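Local coordinates for protein proteasome accessory factor B/C (PafBC) (Paenarthrobacter aurescens, PDB 6SJ9) that probably regulates transcription in the bacterial DNA damage response, combining winged helix-turn-helix and WYL domains in one chain, at residues Q106-A116 against L135-I143. Residues are numbered along the deposited sequence; the frame is centred on the assembly and turned at random.
Sequences QLWERAALGSA and LPAGVQPRI
Glu109 OE2 takes two hydrogen bonds from Arg142, 2.8 Å from NH1 and 3.0 Å from NE, in a side-on salt bridge that spends both donors on one oxygen. OE2 lies in the guanidinium plane, yet the two flat groups stand nearly upright to each other, 84° apart, and both nitrogens come in from the same face of the carboxylate. Bends at chi2 (74°) and chi3 (78°) fold Arg142 so that this edge meets the glutamate, while Gln106 CG packs 3.8 Å from its NH1 at the edge of the guanidinium. Further along the helix the contact turns apolar. Val139 CG2 sits 3.7 Å from Ala112 CB, and the Pro136 ring rests on Ala116 CB, with Leu113 CD2 beside it. Pro136 to Val139 form a type II beta turn, with Gly138 at a positive phi. Gly138 O lies at the edge of the Trp108 indole, 3.7 Å from Trp108 NE1, but NE1 is buried and has no hydrogen-bond partner in the model. The contact thus lays the irregular linker before helix 147-159 back along helix 95-118. Around it, Trp108 leans on helix 427-441, Leu113 and Leu135 touch helix 627-634, and Pro141 meets helix 285-294.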
loop_
_atom_site.group_PDB
_atom_site.type_symbol
_atom_site.label_atom_id
_atom_site.label_comp_id
_atom_site.label_asym_id
_atom_site.label_seq_id
_atom_site.Cartn_x
_atom_site.Cartn_y
_atom_site.Cartn_z
ATOM N N GLN A 106 -1.363 -1.147 2.280
ATOM C CA GLN A 106 -0.144 -0.397 2.073
ATOM C C GLN A 106 0.819 -0.599 3.218
ATOM O O GLN A 106 2.054 -0.639 3.012
ATOM C CB GLN A 106 -0.448 1.091 1.917
ATOM C CG GLN A 106 -1.171 1.452 0.630
ATOM C CD GLN A 106 -1.303 2.997 0.456
ATOM O OE1 GLN A 106 -0.282 3.728 0.374
ATOM N NE2 GLN A 106 -2.542 3.483 0.366
ATOM N N LEU A 107 0.301 -0.683 4.454
ATOM C CA LEU A 107 1.250 -0.907 5.554
ATOM C C LEU A 107 1.898 -2.276 5.445
ATOM O O LEU A 107 3.087 -2.422 5.713
ATOM C CB LEU A 107 0.556 -0.763 6.906
ATOM C CG LEU A 107 -0.061 0.626 7.184
ATOM C CD1 LEU A 107 -0.397 0.688 8.648
ATOM C CD2 LEU A 107 0.855 1.873 6.793
ATOM N N TRP A 108 1.104 -3.299 5.095
ATOM C CA TRP A 108 1.631 -4.655 5.009
ATOM C C TRP A 108 2.782 -4.698 4.010
ATOM O O TRP A 108 3.835 -5.305 4.256
ATOM C CB TRP A 108 0.524 -5.634 4.566
ATOM C CG TRP A 108 1.167 -6.876 4.000
ATOM C CD1 TRP A 108 1.257 -7.227 2.693
ATOM C CD2 TRP A 108 1.831 -7.912 4.743
ATOM N NE1 TRP A 108 1.938 -8.415 2.571
ATOM C CE2 TRP A 108 2.296 -8.857 3.816
ATOM C CE3 TRP A 108 2.095 -8.111 6.105
ATOM C CZ2 TRP A 108 3.010 -10.000 4.186
ATOM C CZ3 TRP A 108 2.801 -9.266 6.495
ATOM C CH2 TRP A 108 3.253 -10.200 5.526
ATOM N N GLU A 109 2.564 -4.071 2.849
ATOM C CA GLU A 109 3.563 -4.076 1.796
ATOM C C GLU A 109 4.873 -3.500 2.297
ATOM O O GLU A 109 5.932 -4.095 2.068
ATOM C CB GLU A 109 3.020 -3.302 0.585
ATOM C CG GLU A 109 4.061 -2.968 -0.455
ATOM C CD GLU A 109 3.437 -2.562 -1.784
ATOM O OE1 GLU A 109 2.641 -3.329 -2.371
ATOM O OE2 GLU A 109 3.715 -1.443 -2.226
ATOM N N ARG A 110 4.828 -2.398 3.071
ATOM C CA ARG A 110 6.096 -1.869 3.607
ATOM C C ARG A 110 6.721 -2.837 4.589
ATOM O O ARG A 110 7.951 -3.013 4.627
ATOM C CB ARG A 110 5.909 -0.497 4.280
ATOM C CG ARG A 110 5.486 0.610 3.325
ATOM C CD ARG A 110 5.602 1.940 3.974
ATOM N NE ARG A 110 7.002 2.273 4.302
ATOM C CZ ARG A 110 7.858 2.856 3.458
ATOM N NH1 ARG A 110 7.479 3.168 2.221
ATOM N NH2 ARG A 110 9.093 3.073 3.833
ATOM N N ALA A 111 5.898 -3.487 5.404
ATOM C CA ALA A 111 6.466 -4.462 6.340
ATOM C C ALA A 111 7.129 -5.615 5.578
ATOM O O ALA A 111 8.182 -6.139 5.985
ATOM C CB ALA A 111 5.357 -4.992 7.268
ATOM N N ALA A 112 6.469 -6.066 4.513
ATOM C CA ALA A 112 6.935 -7.230 3.756
ATOM C C ALA A 112 8.249 -6.932 3.050
ATOM O O ALA A 112 9.149 -7.774 3.004
ATOM C CB ALA A 112 5.846 -7.656 2.745
ATOM N N LEU A 113 8.386 -5.728 2.524
ATOM C CA LEU A 113 9.637 -5.352 1.882
ATOM C C LEU A 113 10.780 -5.318 2.891
ATOM O O LEU A 113 11.856 -5.898 2.656
ATOM C CB LEU A 113 9.454 -4.011 1.186
ATOM C CG LEU A 113 8.568 -4.199 -0.036
ATOM C CD1 LEU A 113 8.141 -2.862 -0.631
ATOM C CD2 LEU A 113 9.321 -5.071 -1.035
ATOM N N GLY A 114 10.560 -4.694 4.048
ATOM C CA GLY A 114 11.613 -4.687 5.058
ATOM C C GLY A 114 12.032 -6.082 5.453
ATOM O O GLY A 114 13.231 -6.384 5.543
ATOM N N SER A 115 11.060 -6.990 5.628
ATOM C CA SER A 115 11.464 -8.337 6.030
ATOM C C SER A 115 12.187 -9.074 4.905
ATOM O O SER A 115 13.105 -9.853 5.178
ATOM C CB SER A 115 10.267 -9.158 6.468
ATOM O OG SER A 115 9.339 -8.333 7.126
ATOM N N ALA A 116 11.836 -8.811 3.645
ATOM C CA ALA A 116 12.485 -9.551 2.570
ATOM C C ALA A 116 13.921 -9.103 2.412
ATOM O O ALA A 116 14.834 -9.932 2.371
ATOM C CB ALA A 116 11.739 -9.371 1.246
ATOM N N LEU A 135 10.647 -10.117 -5.866
ATOM C CA LEU A 135 9.762 -9.584 -4.837
ATOM C C LEU A 135 9.298 -10.721 -3.926
ATOM O O LEU A 135 9.087 -11.844 -4.374
ATOM C CB LEU A 135 8.548 -8.877 -5.447
ATOM C CG LEU A 135 8.734 -7.538 -6.160
ATOM C CD1 LEU A 135 7.423 -7.006 -6.783
ATOM C CD2 LEU A 135 9.267 -6.539 -5.144
ATOM N N PRO A 136 9.061 -10.440 -2.656
ATOM C CA PRO A 136 8.545 -11.474 -1.752
ATOM C C PRO A 136 7.072 -11.781 -1.994
ATOM O O PRO A 136 6.347 -11.053 -2.686
ATOM C CB PRO A 136 8.747 -10.857 -0.363
ATOM C CG PRO A 136 8.606 -9.382 -0.629
ATOM C CD PRO A 136 9.222 -9.141 -1.987
ATOM N N ALA A 137 6.658 -12.920 -1.433
ATOM C CA ALA A 137 5.268 -13.363 -1.482
ATOM C C ALA A 137 4.325 -12.267 -0.996
ATOM O O ALA A 137 4.577 -11.603 0.017
ATOM C CB ALA A 137 5.086 -14.618 -0.618
ATOM N N GLY A 138 3.230 -12.073 -1.728
ATOM C CA GLY A 138 2.268 -11.070 -1.321
ATOM C C GLY A 138 2.641 -9.645 -1.654
ATOM O O GLY A 138 2.019 -8.721 -1.112
ATOM N N VAL A 139 3.662 -9.437 -2.493
ATOM C CA VAL A 139 4.037 -8.115 -3.007
ATOM C C VAL A 139 4.121 -8.187 -4.532
ATOM O O VAL A 139 4.834 -9.032 -5.089
ATOM C CB VAL A 139 5.371 -7.591 -2.417
ATOM C CG1 VAL A 139 5.677 -6.206 -2.932
ATOM C CG2 VAL A 139 5.329 -7.579 -0.899
ATOM N N GLN A 140 3.417 -7.291 -5.200
ATOM C CA GLN A 140 3.447 -7.146 -6.643
ATOM C C GLN A 140 3.911 -5.735 -6.948
ATOM O O GLN A 140 3.879 -4.870 -6.064
ATOM C CB GLN A 140 2.049 -7.407 -7.222
ATOM C CG GLN A 140 1.084 -6.301 -6.935
ATOM C CD GLN A 140 -0.340 -6.629 -7.331
ATOM O OE1 GLN A 140 -0.623 -7.708 -7.853
ATOM N NE2 GLN A 140 -1.239 -5.682 -7.113
ATOM N N PRO A 141 4.350 -5.456 -8.179
ATOM C CA PRO A 141 4.698 -4.073 -8.525
ATOM C C PRO A 141 3.498 -3.158 -8.328
ATOM O O PRO A 141 2.347 -3.542 -8.525
ATOM C CB PRO A 141 5.100 -4.164 -9.997
ATOM C CG PRO A 141 5.527 -5.591 -10.152
ATOM C CD PRO A 141 4.646 -6.384 -9.280
ATOM N N ARG A 142 3.765 -1.948 -7.900
ATOM C CA ARG A 142 2.688 -1.029 -7.592
ATOM C C ARG A 142 2.364 -0.235 -8.852
ATOM O O ARG A 142 3.198 0.532 -9.353
ATOM C CB ARG A 142 3.071 -0.122 -6.428
ATOM C CG ARG A 142 1.882 0.672 -5.951
ATOM C CD ARG A 142 0.945 -0.226 -5.185
ATOM N NE ARG A 142 1.420 -0.482 -3.833
ATOM C CZ ARG A 142 0.680 -0.261 -2.753
ATOM N NH1 ARG A 142 1.170 -0.519 -1.549
ATOM N NH2 ARG A 142 -0.543 0.247 -2.886
ATOM N N ILE A 143 1.175 -0.459 -9.387
ATOM C CA ILE A 143 0.723 0.221 -10.580
ATOM C C ILE A 143 -0.210 1.315 -10.143
ATOM O O ILE A 143 -1.265 1.042 -9.573
ATOM C CB ILE A 143 0.017 -0.706 -11.558
ATOM C CG1 ILE A 143 0.875 -1.942 -11.833
ATOM C CG2 ILE A 143 -0.318 0.129 -12.833
ATOM C CD1 ILE A 143 2.092 -1.710 -12.633
#